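PDB 4KOO: single-stranded DNA-binding protein WHY1, chloroplastic from Arabidopsis thaliana, which binds single-stranded DNA as a homotetramer, guarding plastid genome stability against illegitimate recombination in chloroplasts and modulating telomere length in the nucleus. Local coordinates for residues 45-50 against 68-73; 119-124 against 132-137. All blocks are in the same frame, centred on the assembly; numbering follows the deposited sequence.

Overall arrangement
From the N terminus, strands 9-16 and 20-33 open the first four-stranded sheet and strand 39-53 continues it; after a long connection the chain returns as strand 66-70, where interaction 1 closes the loop with an antiparallel pairing at the sheet's edge. Helix 72-79 and strands 87-91 and 103-111 come next. Interaction 2 then closes the much shorter loop of the hairpin 118-126/131-139, at the edge of the second sheet. The two loops are in series and neither encloses nor crosses the other. Their centres lie about 16 Å apart, yet the sheets meet directly: F68 of interaction 1 packs on L122 of interaction 2, CD1 to CD1 3.6 Å, within the apolar layer between the sheets.

Interaction 1 of 2, residues 45-50 against 68-73; sequences GFLLLQ and FSLSVT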
loop_
_atom_site.group_PDB
_atom_site.type_symbol
_atom_site.label_atom_id
_atom_site.label_comp_id
_atom_site.label_asym_id
_atom_site.label_seq_id
_atom_site.Cartn_x
_atom_site.Cartn_y
_atom_site.Cartn_z
ATOM N N GLY A 45 -7.517 1.097 -16.893
ATOM C CA GLY A 45 -6.658 2.244 -16.999
ATOM C C GLY A 45 -5.286 1.886 -17.506
ATOM O O GLY A 45 -4.984 0.707 -17.728
ATOM N N PHE A 46 -4.498 2.915 -17.757
ATOM C CA PHE A 46 -3.124 2.786 -18.224
ATOM C C PHE A 46 -2.388 4.046 -17.858
ATOM O O PHE A 46 -2.991 5.001 -17.353
ATOM C CB PHE A 46 -3.061 2.540 -19.754
ATOM C CG PHE A 46 -3.735 3.596 -20.554
ATOM C CD1 PHE A 46 -5.126 3.632 -20.658
ATOM C CD2 PHE A 46 -2.991 4.562 -21.176
ATOM C CE1 PHE A 46 -5.741 4.647 -21.388
ATOM C CE2 PHE A 46 -3.605 5.568 -21.919
ATOM C CZ PHE A 46 -4.968 5.609 -22.013
ATOM N N LEU A 47 -1.082 4.052 -18.085
ATOM C CA LEU A 47 -0.282 5.239 -17.931
ATOM C C LEU A 47 0.149 5.755 -19.296
ATOM O O LEU A 47 0.504 4.969 -20.177
ATOM C CB LEU A 47 0.917 4.956 -17.087
ATOM C CG LEU A 47 0.629 4.339 -15.707
ATOM C CD1 LEU A 47 1.923 4.072 -14.969
ATOM C CD2 LEU A 47 -0.274 5.249 -14.881
ATOM N N LEU A 48 0.156 7.068 -19.466
ATOM C CA LEU A 48 0.695 7.663 -20.702
ATOM C C LEU A 48 2.018 8.356 -20.452
ATOM O O LEU A 48 2.104 9.301 -19.649
ATOM C CB LEU A 48 -0.315 8.642 -21.290
ATOM C CG LEU A 48 0.100 9.269 -22.633
ATOM C CD1 LEU A 48 0.198 8.182 -23.672
ATOM C CD2 LEU A 48 -0.909 10.353 -23.016
ATOM N N LEU A 49 3.067 7.875 -21.117
ATOM C CA LEU A 49 4.384 8.465 -21.039
ATOM C C LEU A 49 4.539 9.402 -22.210
ATOM O O LEU A 49 4.252 9.035 -23.335
ATOM C CB LEU A 49 5.487 7.403 -21.123
ATOM C CG LEU A 49 5.517 6.265 -20.096
ATOM C CD1 LEU A 49 6.549 5.226 -20.500
ATOM C CD2 LEU A 49 5.831 6.794 -18.763
ATOM N N GLN A 50 4.980 10.617 -21.937
ATOM C CA GLN A 50 5.188 11.598 -22.989
ATOM C C GLN A 50 6.593 12.075 -22.878
ATOM O O GLN A 50 7.024 12.504 -21.820
ATOM C CB GLN A 50 4.200 12.761 -22.857
ATOM C CG GLN A 50 2.750 12.320 -22.885
ATOM C CD GLN A 50 1.772 13.480 -22.976
ATOM O OE1 GLN A 50 1.527 14.027 -24.058
ATOM N NE2 GLN A 50 1.201 13.851 -21.845
ATOM N N PHE A 68 3.920 6.936 -25.385
ATOM C CA PHE A 68 3.901 5.483 -25.284
ATOM C C PHE A 68 2.999 5.166 -24.088
ATOM O O PHE A 68 3.132 5.762 -23.041
ATOM C CB PHE A 68 5.318 4.986 -25.067
ATOM C CG PHE A 68 5.483 3.489 -25.198
ATOM C CD1 PHE A 68 5.836 2.919 -26.415
ATOM C CD2 PHE A 68 5.315 2.657 -24.101
ATOM C CE1 PHE A 68 6.024 1.537 -26.562
ATOM C CE2 PHE A 68 5.485 1.276 -24.228
ATOM C CZ PHE A 68 5.831 0.709 -25.485
ATOM N N SER A 69 2.057 4.275 -24.254
ATOM C CA SER A 69 1.184 3.925 -23.151
ATOM C C SER A 69 1.773 2.723 -22.402
ATOM O O SER A 69 2.400 1.855 -22.990
ATOM C CB SER A 69 -0.225 3.664 -23.662
ATOM O OG SER A 69 -0.754 4.847 -24.271
ATOM N N LEU A 70 1.629 2.700 -21.097
ATOM C CA LEU A 70 1.939 1.479 -20.359
ATOM C C LEU A 70 0.683 0.847 -19.855
ATOM O O LEU A 70 -0.082 1.466 -19.121
ATOM C CB LEU A 70 2.832 1.741 -19.154
ATOM C CG LEU A 70 4.239 2.192 -19.395
ATOM C CD1 LEU A 70 4.835 2.550 -18.030
ATOM C CD2 LEU A 70 5.078 1.108 -20.138
ATOM N N SER A 71 0.476 -0.402 -20.239
ATOM C CA SER A 71 -0.680 -1.142 -19.831
ATOM C C SER A 71 -0.479 -1.681 -18.421
ATOM O O SER A 71 0.638 -1.681 -17.902
ATOM C CB SER A 71 -0.894 -2.328 -20.772
ATOM O OG SER A 71 0.176 -3.245 -20.601
ATOM N N VAL A 72 -1.572 -2.137 -17.834
ATOM C CA VAL A 72 -1.515 -2.881 -16.568
ATOM C C VAL A 72 -0.452 -3.992 -16.573
ATOM O O VAL A 72 0.365 -4.064 -15.664
ATOM C CB VAL A 72 -2.868 -3.425 -16.253
ATOM C CG1 VAL A 72 -2.836 -4.489 -15.136
ATOM C CG2 VAL A 72 -3.776 -2.245 -15.859
ATOM N N THR A 73 -0.461 -4.841 -17.598
ATOM C CA THR A 73 0.539 -5.927 -17.667
ATOM C C THR A 73 1.973 -5.405 -17.794
ATOM O O THR A 73 2.879 -5.943 -17.148
ATOM C CB THR A 73 0.169 -6.948 -18.793
ATOM O OG1 THR A 73 -1.195 -7.359 -18.614
ATOM C CG2 THR A 73 1.050 -8.139 -18.729
HETATM O O HOH W 1 -4.009 -1.267 -19.235
#
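L47 and L70 are joined by two backbone hydrogen bonds, L47 N to L70 O (3.0 Å) and the shorter L70 N to L47 O (2.7 Å). The L47 oxygen also receives a CA-H...O contact from S69. Two residues on, L49 N reaches F68 O (2.9 Å), while the return bond from F68 N to L49 O is more bent, with 149° at the hydrogen. Between these hydrogen-bonded pairs sits the non-hydrogen-bonded pair L48-S69. On its face of the sheet, CD1 of L48 lies 3.5 Å from S69 OG, and the F46 ring brings CE2 to 3.8 Å from the same oxygen, contacts that are tentative because they hold for one of two S69 conformers. F46 gets there with CG set between its backbone N and carbonyl carbon (chi1 57°), which brings the CD2-CE2 side of the ring beside S69. The other face is apolar: L49 CD1 meets CG of L70 at 4.0 Å, the two side chains crossing at a slant.

This is the edge, within the chain, of an antiparallel four-stranded sheet of the Whirly domain, where strand 66-70 gives way to helix 72-79. S71 is the N-cap, and a water that donates to G45 O and accepts from V72 N bridges the parting chains.

Further out, L107 of strand 103-111 packs against L49, F68 and L70, and H91 stacks on the F68 ring. L47 rests on F151 and V154 of helix 141-158 and on W161 of a neighbouring subunit; V146 of another neighbouring subunit packs on V72.

Interaction 2 of 2, residues 119-124 against 132-137; sequences FFNLSV and DESIYI
The rings of F119 and Y136 form an offset stack, with centroids 4.8 Å apart and planes inclined by 28°. CE2 of Y136 lies over one face of the F119 ring, displaced toward its rim and 3.4 Å from CG, while the tyrosine hydroxyl reaches past the ring to F119 CB. F119 meets it by folding CG between its own backbone N and carbonyl carbon (chi1 72°). The edge of the F119 ring faces the backbone N of N121. At the edge of the Y136 ring, in its plane, stands N121 OD1, which also touches Y136 CB at 3.3 Å; the amide is turned 57° from the ring. That oxygen accepts a hydrogen bond from a water (2.7 Å) whose other partner is S134 OG, so a bridge runs diagonally from N121 to S134.

A second water links S123 OG with D132 OD1, to which it donates at 2.5 Å, and holds E133 O only weakly. The carboxylate of D132 is swung toward this water by an extended first torsion, CG opposite the backbone N. These groups share the mixed aromatic and polar, partly solvent-exposed face of a beta hairpin, strands 118-126 and 131-139, at the edge of the second antiparallel sheet of the Whirly domain. Six backbone hydrogen bonds join three hydrogen-bonded pairs, F120-I137, L122-I135 and V124-E133. In the last, V124 N donates to E133 O at 2.8 Å. CA-H...O contacts fill the intervals, among them S134 CA to L122 O at 3.1 Å.

The reverse face is largely apolar. F120 CB meets I137 CG2, and F51 of strand 39-53 packs against F120, L122 and I135, while Q66 of strand 66-70 touches L122 and V124.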
loop_
_atom_site.group_PDB
_atom_site.type_symbol
_atom_site.label_atom_id
_atom_site.label_comp_id
_atom_site.label_asym_id
_atom_site.label_seq_id
_atom_site.Cartn_x
_atom_site.Cartn_y
_atom_site.Cartn_z
ATOM N N PHE A 119 17.762 4.318 -17.507
ATOM C CA PHE A 119 17.241 5.172 -18.554
ATOM C C PHE A 119 15.952 4.623 -19.134
ATOM O O PHE A 119 15.686 3.423 -19.074
ATOM C CB PHE A 119 18.283 5.437 -19.625
ATOM C CG PHE A 119 18.592 4.259 -20.509
ATOM C CD1 PHE A 119 17.795 3.953 -21.605
ATOM C CD2 PHE A 119 19.716 3.480 -20.268
ATOM C CE1 PHE A 119 18.119 2.869 -22.430
ATOM C CE2 PHE A 119 20.036 2.412 -21.079
ATOM C CZ PHE A 119 19.243 2.110 -22.168
ATOM N N PHE A 120 15.143 5.528 -19.680
ATOM C CA PHE A 120 14.043 5.183 -20.556
ATOM C C PHE A 120 14.431 5.670 -21.959
ATOM O O PHE A 120 14.893 6.799 -22.145
ATOM C CB PHE A 120 12.765 5.912 -20.187
ATOM C CG PHE A 120 12.042 5.365 -18.990
ATOM C CD1 PHE A 120 12.707 5.065 -17.828
ATOM C CD2 PHE A 120 10.669 5.177 -19.034
ATOM C CE1 PHE A 120 12.011 4.563 -16.731
ATOM C CE2 PHE A 120 9.970 4.680 -17.940
ATOM C CZ PHE A 120 10.644 4.379 -16.791
ATOM N N ASN A 121 14.249 4.819 -22.946
ATOM C CA ASN A 121 14.467 5.254 -24.321
ATOM C C ASN A 121 13.254 4.893 -25.143
ATOM O O ASN A 121 12.848 3.718 -25.145
ATOM C CB ASN A 121 15.695 4.564 -24.883
ATOM C CG ASN A 121 16.110 5.129 -26.229
ATOM O OD1 ASN A 121 16.758 6.170 -26.296
ATOM N ND2 ASN A 121 15.675 4.478 -27.306
ATOM N N LEU A 122 12.676 5.878 -25.831
ATOM C CA LEU A 122 11.522 5.641 -26.689
ATOM C C LEU A 122 11.940 5.883 -28.122
ATOM O O LEU A 122 12.400 6.980 -28.458
ATOM C CB LEU A 122 10.390 6.585 -26.378
ATOM C CG LEU A 122 9.140 6.479 -27.228
ATOM C CD1 LEU A 122 8.608 5.060 -27.321
ATOM C CD2 LEU A 122 8.087 7.447 -26.725
ATOM N N SER A 123 11.777 4.852 -28.948
ATOM C CA SER A 123 12.082 4.939 -30.362
ATOM C C SER A 123 10.808 4.775 -31.144
ATOM O O SER A 123 10.018 3.856 -30.898
ATOM C CB SER A 123 13.108 3.850 -30.731
ATOM O OG SER A 123 13.434 3.922 -32.103
ATOM N N VAL A 124 10.589 5.650 -32.120
ATOM C CA VAL A 124 9.368 5.599 -32.880
ATOM C C VAL A 124 9.704 5.616 -34.378
ATOM O O VAL A 124 10.382 6.528 -34.823
ATOM C CB VAL A 124 8.450 6.796 -32.573
ATOM C CG1 VAL A 124 7.224 6.789 -33.438
ATOM C CG2 VAL A 124 8.034 6.852 -31.064
ATOM N N ASP A 132 11.588 8.773 -37.996
ATOM C CA ASP A 132 12.355 7.732 -37.313
ATOM C C ASP A 132 13.161 8.470 -36.240
ATOM O O ASP A 132 14.257 8.959 -36.504
ATOM C CB ASP A 132 13.295 7.008 -38.295
ATOM C CG ASP A 132 14.074 5.883 -37.663
ATOM O OD1 ASP A 132 13.880 5.579 -36.475
ATOM O OD2 ASP A 132 14.894 5.255 -38.372
ATOM N N GLU A 133 12.618 8.549 -35.026
ATOM C CA GLU A 133 13.211 9.369 -33.954
ATOM C C GLU A 133 13.269 8.600 -32.639
ATOM O O GLU A 133 12.397 7.779 -32.363
ATOM C CB GLU A 133 12.311 10.584 -33.687
ATOM C CG GLU A 133 12.045 11.490 -34.862
ATOM C CD GLU A 133 13.188 12.424 -35.171
ATOM O OE1 GLU A 133 14.167 12.457 -34.386
ATOM O OE2 GLU A 133 13.096 13.119 -36.215
ATOM N N SER A 134 14.277 8.871 -31.828
ATOM C CA SER A 134 14.358 8.285 -30.481
ATOM C C SER A 134 14.634 9.380 -29.448
ATOM O O SER A 134 15.357 10.355 -29.725
ATOM C CB SER A 134 15.415 7.188 -30.413
ATOM O OG SER A 134 16.708 7.740 -30.471
ATOM N N ILE A 135 14.025 9.236 -28.270
ATOM C CA ILE A 135 14.272 10.151 -27.151
ATOM C C ILE A 135 14.742 9.330 -25.943
ATOM O O ILE A 135 14.091 8.361 -25.548
ATOM C CB ILE A 135 13.050 10.970 -26.767
ATOM C CG1 ILE A 135 12.578 11.855 -27.930
ATOM C CG2 ILE A 135 13.407 11.934 -25.596
ATOM C CD1 ILE A 135 11.232 12.490 -27.728
ATOM N N TYR A 136 15.876 9.726 -25.395
ATOM C CA TYR A 136 16.521 9.066 -24.276
ATOM C C TYR A 136 16.480 9.952 -23.042
ATOM O O TYR A 136 16.755 11.154 -23.115
ATOM C CB TYR A 136 17.960 8.805 -24.672
ATOM C CG TYR A 136 18.863 8.220 -23.623
ATOM C CD1 TYR A 136 19.439 9.019 -22.646
ATOM C CD2 TYR A 136 19.169 6.872 -23.624
ATOM C CE1 TYR A 136 20.263 8.494 -21.713
ATOM C CE2 TYR A 136 20.033 6.356 -22.715
ATOM C CZ TYR A 136 20.565 7.161 -21.755
ATOM O OH TYR A 136 21.407 6.610 -20.821
ATOM N N ILE A 137 16.114 9.385 -21.900
ATOM C CA ILE A 137 16.206 10.169 -20.662
ATOM C C ILE A 137 16.769 9.356 -19.498
ATOM O O ILE A 137 16.335 8.235 -19.219
ATOM C CB ILE A 137 14.879 10.814 -20.301
ATOM C CG1 ILE A 137 15.059 11.831 -19.160
ATOM C CG2 ILE A 137 13.844 9.801 -19.926
ATOM C CD1 ILE A 137 13.830 12.663 -18.916
HETATM O O HOH W 2 17.819 7.730 -28.178
HETATM O O HOH W 3 13.751 5.594 -34.008
#